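Local coordinates for protein TP_0956 (Treponema pallidum subsp. pallidum, PDB 3U64) that probably serves as the lipoprotein T-component of a TRAP transporter, a tetratricopeptide-repeat-like helical protein thought to act through protein-protein interaction, at residues A[88-93]-A[285-290]; A[240-245]-A[263-268]. One frame throughout, in Å; residues are numbered along the deposited sequence.

Contact 1: residues A[88-93]-A[285-290]; sequences AQYLPE and QKRARW. With SO4 (sulfate ion), chain B.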
ATOM      1  N   ALA A  88     -13.330  -6.073  -9.129  1.00 39.39           N
ATOM      2  CA  ALA A  88     -14.639  -6.551  -8.711  1.00 40.96           C
ATOM      3  C   ALA A  88     -15.270  -7.396  -9.817  1.00 49.64           C
ATOM      4  O   ALA A  88     -15.936  -8.398  -9.545  1.00 39.87           O
ATOM      5  CB  ALA A  88     -15.546  -5.382  -8.371  1.00 35.88           C
ATOM      6  N   GLN A  89     -15.061  -6.984 -11.065  1.00 45.08           N
ATOM      7  CA  GLN A  89     -15.675  -7.658 -12.198  1.00 44.20           C
ATOM      8  C   GLN A  89     -15.119  -9.060 -12.384  1.00 49.55           C
ATOM      9  O   GLN A  89     -15.779  -9.925 -12.956  1.00 45.72           O
ATOM     10  CB  GLN A  89     -15.456  -6.865 -13.466  1.00 46.50           C
ATOM     11  CG  GLN A  89     -16.139  -5.528 -13.481  1.00 59.62           C
ATOM     12  CD  GLN A  89     -16.364  -5.042 -14.892  1.00 71.88           C
ATOM     13  OE1 GLN A  89     -16.759  -5.818 -15.766  1.00 76.44           O
ATOM     14  NE2 GLN A  89     -16.098  -3.762 -15.133  1.00 71.75           N
ATOM     15  N   TYR A  90     -13.904  -9.286 -11.897  1.00 47.83           N
ATOM     16  CA  TYR A  90     -13.274 -10.587 -12.082  1.00 57.88           C
ATOM     17  C   TYR A  90     -13.564 -11.517 -10.906  1.00 63.44           C
ATOM     18  O   TYR A  90     -13.019 -12.610 -10.824  1.00 72.09           O
ATOM     19  CB  TYR A  90     -11.763 -10.441 -12.319  1.00 61.82           C
ATOM     20  CG  TYR A  90     -11.380  -9.574 -13.512  1.00 59.52           C
ATOM     21  CD1 TYR A  90     -12.282  -9.308 -14.536  1.00 60.35           C
ATOM     22  CD2 TYR A  90     -10.116  -9.017 -13.604  1.00 56.90           C
ATOM     23  CE1 TYR A  90     -11.929  -8.506 -15.627  1.00 56.67           C
ATOM     24  CE2 TYR A  90      -9.752  -8.224 -14.682  1.00 56.24           C
ATOM     25  CZ  TYR A  90     -10.657  -7.967 -15.694  1.00 59.66           C
ATOM     26  OH  TYR A  90     -10.280  -7.165 -16.771  1.00 52.92           O
ATOM     27  N   LEU A  91     -14.424 -11.076  -9.993  1.00 65.32           N
ATOM     28  CA  LEU A  91     -14.851 -11.916  -8.881  1.00 56.33           C
ATOM     29  C   LEU A  91     -15.842 -12.979  -9.361  1.00 62.55           C
ATOM     30  O   LEU A  91     -16.510 -12.800 -10.391  1.00 62.03           O
ATOM     31  CB  LEU A  91     -15.505 -11.085  -7.778  1.00 45.80           C
ATOM     32  CG  LEU A  91     -14.714 -10.073  -6.950  1.00 42.89           C
ATOM     33  CD1 LEU A  91     -15.708  -9.309  -6.094  1.00 38.39           C
ATOM     34  CD2 LEU A  91     -13.651 -10.729  -6.067  1.00 50.40           C
ATOM     35  N   PRO A  92     -15.935 -14.093  -8.610  1.00 66.47           N
ATOM     36  CA  PRO A  92     -16.861 -15.207  -8.864  1.00 67.21           C
ATOM     37  C   PRO A  92     -18.310 -14.888  -8.479  1.00 66.18           C
ATOM     38  O   PRO A  92     -18.546 -14.128  -7.539  1.00 68.08           O
ATOM     39  CB  PRO A  92     -16.331 -16.328  -7.952  1.00 70.56           C
ATOM     40  CG  PRO A  92     -14.984 -15.887  -7.492  1.00 69.98           C
ATOM     41  CD  PRO A  92     -15.017 -14.394  -7.499  1.00 69.34           C
ATOM     42  N   GLU A  93     -19.252 -15.476  -9.210  1.00 70.01           N
ATOM     43  CA  GLU A  93     -20.689 -15.411  -8.925  1.00 85.81           C
ATOM     44  C   GLU A  93     -21.098 -15.405  -7.450  1.00 82.66           C
ATOM     45  O   GLU A  93     -21.965 -14.630  -7.044  1.00 87.27           O
ATOM     46  CB  GLU A  93     -21.393 -16.592  -9.599  1.00 99.64           C
ATOM     47  CG  GLU A  93     -21.380 -16.522 -11.098  1.00111.91           C
ATOM     48  CD  GLU A  93     -22.077 -15.283 -11.602  1.00122.76           C
ATOM     49  OE1 GLU A  93     -22.904 -14.721 -10.850  1.00125.99           O
ATOM     50  OE2 GLU A  93     -21.790 -14.867 -12.743  1.00128.33           O
ATOM     51  N   GLN A 285      -5.976  -5.210 -22.205  1.00 35.78           N
ATOM     52  CA  GLN A 285      -5.841  -6.562 -22.727  1.00 38.39           C
ATOM     53  C   GLN A 285      -6.315  -7.622 -21.722  1.00 39.69           C
ATOM     54  O   GLN A 285      -6.886  -8.631 -22.124  1.00 38.70           O
ATOM     55  CB  GLN A 285      -4.426  -6.819 -23.246  1.00 34.65           C
ATOM     56  CG  GLN A 285      -4.083  -5.915 -24.420  1.00 35.95           C
ATOM     57  CD  GLN A 285      -2.788  -6.302 -25.100  1.00 37.95           C
ATOM     58  OE1 GLN A 285      -1.799  -6.620 -24.444  1.00 39.17           O
ATOM     59  NE2 GLN A 285      -2.786  -6.269 -26.428  1.00 36.79           N
ATOM     60  N   LYS A 286      -6.089  -7.388 -20.427  1.00 37.22           N
ATOM     61  CA  LYS A 286      -6.685  -8.241 -19.394  1.00 42.18           C
ATOM     62  C   LYS A 286      -8.198  -8.289 -19.547  1.00 41.25           C
ATOM     63  O   LYS A 286      -8.804  -9.350 -19.433  1.00 43.46           O
ATOM     64  CB  LYS A 286      -6.365  -7.739 -17.985  1.00 50.16           C
ATOM     65  CG  LYS A 286      -4.963  -8.006 -17.515  1.00 62.86           C
ATOM     66  CD  LYS A 286      -4.864  -7.832 -16.006  1.00 73.72           C
ATOM     67  CE  LYS A 286      -5.702  -8.879 -15.267  1.00 74.41           C
ATOM     68  NZ  LYS A 286      -5.558  -8.789 -13.779  1.00 70.95           N
ATOM     69  N   ARG A 287      -8.806  -7.130 -19.800  1.00 36.19           N
ATOM     70  CA  ARG A 287     -10.250  -7.066 -19.984  1.00 36.79           C
ATOM     71  C   ARG A 287     -10.751  -7.832 -21.237  1.00 44.45           C
ATOM     72  O   ARG A 287     -11.752  -8.535 -21.179  1.00 42.83           O
ATOM     73  CB  ARG A 287     -10.714  -5.614 -20.019  1.00 45.43           C
ATOM     74  CG  ARG A 287     -12.198  -5.479 -20.252  1.00 62.31           C
ATOM     75  CD  ARG A 287     -12.894  -4.821 -19.080  1.00 82.34           C
ATOM     76  NE  ARG A 287     -14.327  -4.711 -19.341  1.00 98.61           N
ATOM     77  CZ  ARG A 287     -15.250  -5.501 -18.801  1.00107.47           C
ATOM     78  NH1 ARG A 287     -14.898  -6.455 -17.946  1.00109.55           N
ATOM     79  NH2 ARG A 287     -16.529  -5.328 -19.108  1.00110.22           N
ATOM     80  N   ALA A 288     -10.051  -7.689 -22.362  1.00 39.19           N
ATOM     81  CA  ALA A 288     -10.380  -8.415 -23.587  1.00 36.58           C
ATOM     82  C   ALA A 288     -10.219  -9.932 -23.410  1.00 33.60           C
ATOM     83  O   ALA A 288     -11.041 -10.706 -23.874  1.00 35.50           O
ATOM     84  CB  ALA A 288      -9.510  -7.915 -24.759  1.00 38.15           C
ATOM     85  N   ARG A 289      -9.163 -10.347 -22.729  1.00 31.86           N
ATOM     86  CA  ARG A 289      -8.998 -11.759 -22.389  1.00 46.25           C
ATOM     87  C   ARG A 289     -10.189 -12.291 -21.578  1.00 49.96           C
ATOM     88  O   ARG A 289     -10.684 -13.392 -21.830  1.00 45.32           O
ATOM     89  CB  ARG A 289      -7.712 -11.960 -21.597  1.00 42.92           C
ATOM     90  CG  ARG A 289      -6.696 -12.850 -22.271  1.00 50.65           C
ATOM     91  CD  ARG A 289      -5.313 -12.655 -21.663  1.00 50.92           C
ATOM     92  NE  ARG A 289      -4.462 -11.854 -22.545  1.00 69.24           N
ATOM     93  CZ  ARG A 289      -3.725 -10.810 -22.160  1.00 64.71           C
ATOM     94  NH1 ARG A 289      -3.712 -10.418 -20.890  1.00 53.62           N
ATOM     95  NH2 ARG A 289      -2.990 -10.160 -23.050  1.00 62.25           N
ATOM     96  N   TRP A 290     -10.648 -11.509 -20.604  1.00 46.90           N
ATOM     97  CA  TRP A 290     -11.798 -11.914 -19.797  1.00 47.79           C
ATOM     98  C   TRP A 290     -13.079 -12.022 -20.638  1.00 44.99           C
ATOM     99  O   TRP A 290     -13.828 -12.983 -20.522  1.00 50.64           O
ATOM    100  CB  TRP A 290     -12.003 -10.920 -18.668  1.00 44.99           C
ATOM    101  CG  TRP A 290     -13.141 -11.229 -17.771  1.00 51.41           C
ATOM    102  CD1 TRP A 290     -13.126 -12.053 -16.684  1.00 55.29           C
ATOM    103  CD2 TRP A 290     -14.465 -10.689 -17.847  1.00 54.98           C
ATOM    104  NE1 TRP A 290     -14.363 -12.070 -16.086  1.00 61.22           N
ATOM    105  CE2 TRP A 290     -15.206 -11.243 -16.783  1.00 58.43           C
ATOM    106  CE3 TRP A 290     -15.100  -9.795 -18.717  1.00 55.10           C
ATOM    107  CZ2 TRP A 290     -16.553 -10.934 -16.564  1.00 59.10           C
ATOM    108  CZ3 TRP A 290     -16.443  -9.493 -18.503  1.00 53.07           C
ATOM    109  CH2 TRP A 290     -17.153 -10.058 -17.433  1.00 55.05           C
TER
HETATM  110  S   SO4 B 303      -4.610 -12.483 -17.628  1.00105.88           S
HETATM  111  O1  SO4 B 303      -4.261 -12.151 -19.004  1.00106.59           O
HETATM  112  O2  SO4 B 303      -3.507 -12.095 -16.749  1.00107.02           O
HETATM  113  O3  SO4 B 303      -5.822 -11.756 -17.265  1.00108.90           O
HETATM  114  O4  SO4 B 303      -4.855 -13.919 -17.507  1.00104.23           O
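Tyr90 reaches across to helix 278-293 and lays its ring against Trp290, making the largest contribution to this contact. Its CG stands anti to its own carbonyl carbon (chi1 -58°), which sends the ring away from the end of helix 66-89 toward the other helix. Tyr90 CD1 lies over one face of the indole, displaced toward its rim: it is 3.6 Å from Trp290 CD1, and Tyr90 CE1 is 3.7 Å from Trp290 CG. The tyrosine ring and the five-membered ring of Trp290 have centroids 4.7 Å apart and planes inclined at 35°, an oblique aromatic pair. Trp290 also stacks on His294, just past the end of its helix.

The phenol oxygen runs on to the helix backbone, where Tyr90 OH comes 3.2 Å from Arg287 CA. It lies close to Arg287 N too, but at an angle too poor for a hydrogen bond. On the CE2 side of the ring, Lys286 CE passes 4.1 Å from Tyr90 CE2. Gln89 comes from the end of helix 66-89, and its side chain crosses that of Arg287 at about a right angle, the amide and guanidinium planes turned 65° apart.

Beyond the ring, Arg289 NH1 donates a 2.6 Å hydrogen bond to sulfate O1, and Lys286 CE flanks the same ion; the sulfate probably came from the crystallisation liquor. The end of helix 66-89 and the turn after it thus meet helix 278-293, far along the chain, a surface contact between distant parts of an all-helical, TPR-like T-component fold.

Contact 2: residues A[240-245]-A[263-268]; sequences DHHITY and LDRALA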
ATOM      1  N   ASP A 240      -8.603  -0.311 -26.786  1.00 44.21           N
ATOM      2  CA  ASP A 240      -9.895   0.116 -26.248  1.00 42.33           C
ATOM      3  C   ASP A 240     -10.971   0.294 -27.281  1.00 43.37           C
ATOM      4  O   ASP A 240     -12.125  -0.025 -27.019  1.00 45.47           O
ATOM      5  CB  ASP A 240      -9.749   1.405 -25.443  1.00 46.99           C
ATOM      6  CG  ASP A 240      -9.170   1.150 -24.081  1.00 65.67           C
ATOM      7  OD1 ASP A 240      -9.733   0.299 -23.356  1.00 73.83           O
ATOM      8  OD2 ASP A 240      -8.138   1.760 -23.750  1.00 74.03           O
ATOM      9  N   HIS A 241     -10.624   0.818 -28.448  1.00 36.39           N
ATOM     10  CA  HIS A 241     -11.660   0.989 -29.447  1.00 41.72           C
ATOM     11  C   HIS A 241     -12.136  -0.370 -29.949  1.00 42.38           C
ATOM     12  O   HIS A 241     -13.313  -0.532 -30.217  1.00 44.42           O
ATOM     13  CB  HIS A 241     -11.261   1.963 -30.570  1.00 40.75           C
ATOM     14  CG  HIS A 241     -10.263   1.420 -31.543  1.00 42.76           C
ATOM     15  ND1 HIS A 241      -8.920   1.329 -31.261  1.00 52.02           N
ATOM     16  CD2 HIS A 241     -10.406   1.002 -32.822  1.00 50.77           C
ATOM     17  CE1 HIS A 241      -8.281   0.847 -32.313  1.00 47.78           C
ATOM     18  NE2 HIS A 241      -9.161   0.637 -33.273  1.00 45.65           N
ATOM     19  N   HIS A 242     -11.240  -1.360 -30.014  1.00 41.65           N
ATOM     20  CA  HIS A 242     -11.643  -2.731 -30.378  1.00 39.03           C
ATOM     21  C   HIS A 242     -12.589  -3.318 -29.327  1.00 36.62           C
ATOM     22  O   HIS A 242     -13.620  -3.910 -29.666  1.00 36.43           O
ATOM     23  CB  HIS A 242     -10.431  -3.671 -30.583  1.00 35.82           C
ATOM     24  CG  HIS A 242      -9.494  -3.226 -31.668  1.00 38.00           C
ATOM     25  ND1 HIS A 242      -9.847  -3.218 -33.004  1.00 40.21           N
ATOM     26  CD2 HIS A 242      -8.223  -2.756 -31.614  1.00 37.21           C
ATOM     27  CE1 HIS A 242      -8.833  -2.766 -33.723  1.00 37.79           C
ATOM     28  NE2 HIS A 242      -7.838  -2.474 -32.905  1.00 36.83           N
ATOM     29  N   ILE A 243     -12.236  -3.147 -28.054  1.00 34.83           N
ATOM     30  CA  ILE A 243     -13.053  -3.650 -26.947  1.00 36.93           C
ATOM     31  C   ILE A 243     -14.426  -2.969 -26.910  1.00 41.43           C
ATOM     32  O   ILE A 243     -15.456  -3.619 -26.737  1.00 35.00           O
ATOM     33  CB  ILE A 243     -12.338  -3.457 -25.602  1.00 43.92           C
ATOM     34  CG1 ILE A 243     -11.101  -4.365 -25.562  1.00 48.50           C
ATOM     35  CG2 ILE A 243     -13.321  -3.718 -24.423  1.00 29.83           C
ATOM     36  CD1 ILE A 243     -10.196  -4.135 -24.383  1.00 50.21           C
ATOM     37  N   THR A 244     -14.438  -1.655 -27.098  1.00 32.76           N
ATOM     38  CA  THR A 244     -15.698  -0.931 -27.176  1.00 31.02           C
ATOM     39  C   THR A 244     -16.598  -1.484 -28.291  1.00 38.14           C
ATOM     40  O   THR A 244     -17.793  -1.714 -28.079  1.00 38.11           O
ATOM     41  CB  THR A 244     -15.456   0.570 -27.350  1.00 41.55           C
ATOM     42  OG1 THR A 244     -14.848   1.090 -26.152  1.00 39.58           O
ATOM     43  CG2 THR A 244     -16.780   1.301 -27.648  1.00 44.57           C
ATOM     44  N   TYR A 245     -16.021  -1.727 -29.465  1.00 34.09           N
ATOM     45  CA  TYR A 245     -16.781  -2.315 -30.566  1.00 40.61           C
ATOM     46  C   TYR A 245     -17.409  -3.649 -30.161  1.00 41.55           C
ATOM     47  O   TYR A 245     -18.604  -3.878 -30.373  1.00 43.20           O
ATOM     48  CB  TYR A 245     -15.896  -2.509 -31.795  1.00 44.77           C
ATOM     49  CG  TYR A 245     -16.664  -2.956 -33.015  1.00 51.33           C
ATOM     50  CD1 TYR A 245     -17.494  -2.070 -33.695  1.00 53.29           C
ATOM     51  CD2 TYR A 245     -16.571  -4.265 -33.487  1.00 57.82           C
ATOM     52  CE1 TYR A 245     -18.214  -2.471 -34.814  1.00 58.65           C
ATOM     53  CE2 TYR A 245     -17.287  -4.680 -34.607  1.00 62.72           C
ATOM     54  CZ  TYR A 245     -18.108  -3.773 -35.268  1.00 68.43           C
ATOM     55  OH  TYR A 245     -18.826  -4.153 -36.379  1.00 76.48           O
ATOM     56  N   LEU A 263     -11.850  -8.478 -30.534  1.00 42.09           N
ATOM     57  CA  LEU A 263     -11.011  -8.813 -29.380  1.00 43.36           C
ATOM     58  C   LEU A 263      -9.683  -9.439 -29.798  1.00 42.81           C
ATOM     59  O   LEU A 263      -8.663  -9.270 -29.122  1.00 42.31           O
ATOM     60  CB  LEU A 263     -11.746  -9.737 -28.413  1.00 39.01           C
ATOM     61  CG  LEU A 263     -13.032  -9.153 -27.819  1.00 44.22           C
ATOM     62  CD1 LEU A 263     -13.727 -10.163 -26.897  1.00 45.84           C
ATOM     63  CD2 LEU A 263     -12.734  -7.857 -27.079  1.00 37.61           C
ATOM     64  N   ASP A 264      -9.690 -10.160 -30.912  1.00 39.51           N
ATOM     65  CA  ASP A 264      -8.431 -10.680 -31.440  1.00 49.15           C
ATOM     66  C   ASP A 264      -7.539  -9.518 -31.864  1.00 50.71           C
ATOM     67  O   ASP A 264      -6.325  -9.548 -31.675  1.00 45.80           O
ATOM     68  CB  ASP A 264      -8.668 -11.622 -32.615  1.00 56.73           C
ATOM     69  CG  ASP A 264      -9.078 -13.017 -32.169  1.00 61.77           C
ATOM     70  OD1 ASP A 264      -8.905 -13.340 -30.976  1.00 56.15           O
ATOM     71  OD2 ASP A 264      -9.568 -13.790 -33.019  1.00 69.19           O
ATOM     72  N   ARG A 265      -8.147  -8.487 -32.432  1.00 33.61           N
ATOM     73  CA  ARG A 265      -7.401  -7.281 -32.755  1.00 46.83           C
ATOM     74  C   ARG A 265      -6.870  -6.572 -31.499  1.00 41.22           C
ATOM     75  O   ARG A 265      -5.713  -6.176 -31.474  1.00 37.74           O
ATOM     76  CB  ARG A 265      -8.224  -6.354 -33.647  1.00 42.88           C
ATOM     77  CG  ARG A 265      -8.355  -6.903 -35.058  1.00 54.48           C
ATOM     78  CD  ARG A 265      -8.975  -5.907 -36.007  1.00 64.63           C
ATOM     79  NE  ARG A 265     -10.416  -5.812 -35.814  1.00 81.07           N
ATOM     80  CZ  ARG A 265     -11.324  -6.162 -36.722  1.00 87.87           C
ATOM     81  NH1 ARG A 265     -10.941  -6.626 -37.909  1.00 89.80           N
ATOM     82  NH2 ARG A 265     -12.616  -6.038 -36.440  1.00 84.43           N
ATOM     83  N   ALA A 266      -7.693  -6.451 -30.456  1.00 37.78           N
ATOM     84  CA  ALA A 266      -7.230  -5.875 -29.181  1.00 31.58           C
ATOM     85  C   ALA A 266      -6.034  -6.640 -28.635  1.00 31.13           C
ATOM     86  O   ALA A 266      -5.094  -6.043 -28.133  1.00 39.86           O
ATOM     87  CB  ALA A 266      -8.353  -5.853 -28.136  1.00 30.27           C
ATOM     88  N   LEU A 267      -6.076  -7.964 -28.737  1.00 31.21           N
ATOM     89  CA  LEU A 267      -5.014  -8.819 -28.195  1.00 42.34           C
ATOM     90  C   LEU A 267      -3.771  -8.955 -29.089  1.00 45.63           C
ATOM     91  O   LEU A 267      -2.752  -9.477 -28.651  1.00 47.58           O
ATOM     92  CB  LEU A 267      -5.573 -10.212 -27.864  1.00 37.95           C
ATOM     93  CG  LEU A 267      -6.637 -10.191 -26.754  1.00 36.54           C
ATOM     94  CD1 LEU A 267      -7.221 -11.570 -26.489  1.00 34.93           C
ATOM     95  CD2 LEU A 267      -6.053  -9.605 -25.484  1.00 37.36           C
ATOM     96  N   ALA A 268      -3.855  -8.509 -30.339  1.00 44.79           N
ATOM     97  CA  ALA A 268      -2.708  -8.616 -31.234  1.00 50.13           C
ATOM     98  C   ALA A 268      -1.689  -7.508 -30.948  1.00 45.43           C
ATOM     99  O   ALA A 268      -0.521  -7.606 -31.321  1.00 41.37           O
ATOM    100  CB  ALA A 268      -3.155  -8.590 -32.709  1.00 50.13           C
TER
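His242 faces Arg265 and Ala266 across an antiparallel helix pair, helix 240-250 against helix 256-268, a helical hairpin of the TPR-like T-component fold. The short segments approach to 8.1 Å between axes, with their directions 162° apart, and the small side chain of Ala266 probably allows the backbones to come this near.

Outward from the backbone, His242 first meets the methyl of Ala266: His242 CB lies 3.9 Å from Ala266 CB. With chi1 at -60° CG sits beside the backbone N, and from there the imidazole leans over the opposing helix: CG and CD2 lie near the backbone N of Ala266, while ND1 and CE1 sit against the base of the Arg265 side chain. Arg265 CB stands 3.7 Å from the centroid of the His242 ring and 15° off its normal, a CH-pi contact over the face. The other face is taken by the neighbouring His241, whose NE2 lies above its rim, so the imidazole is sandwiched. Past CB, the Arg265 chain bends at chi3, and its NE, which this contact buries, has no hydrogen-bonding partner in the model.

One step along, Ile243 supplies the apolar part. Its CG1 touches both Ala266 CB and a methyl of Leu263, the branched side chains crossing at about a right angle. Leu263 leans on Leu291 of helix 278-293 as well, which closes over this side of the hairpin.

On helix 240-250, Asp240 O accepts from Thr244 N and, from the opposite face of its carbonyl plane, from Thr244 OG1 at 3.1 Å.

In the fold
Contact 2 is largely buried and joins two helices that are neighbours in sequence; contact 1 lies at the surface and brings together segments 192 residues apart in the chain, with the whole of contact 2 nested inside the loop it closes. Contact 1 relies on aromatic rings and long polar side chains beside a bound sulfate, whereas contact 2 packs aliphatic groups and an imidazole face against the base of an arginine chain. Helix 278-293 links them: its Tyr90-facing side belongs to contact 1, while Ala288 CB packs 3.9 Å from Ile243 CD1 of contact 2, and Gln285 NE2 probably hydrogen-bonds Ala266 O at 2.9 Å.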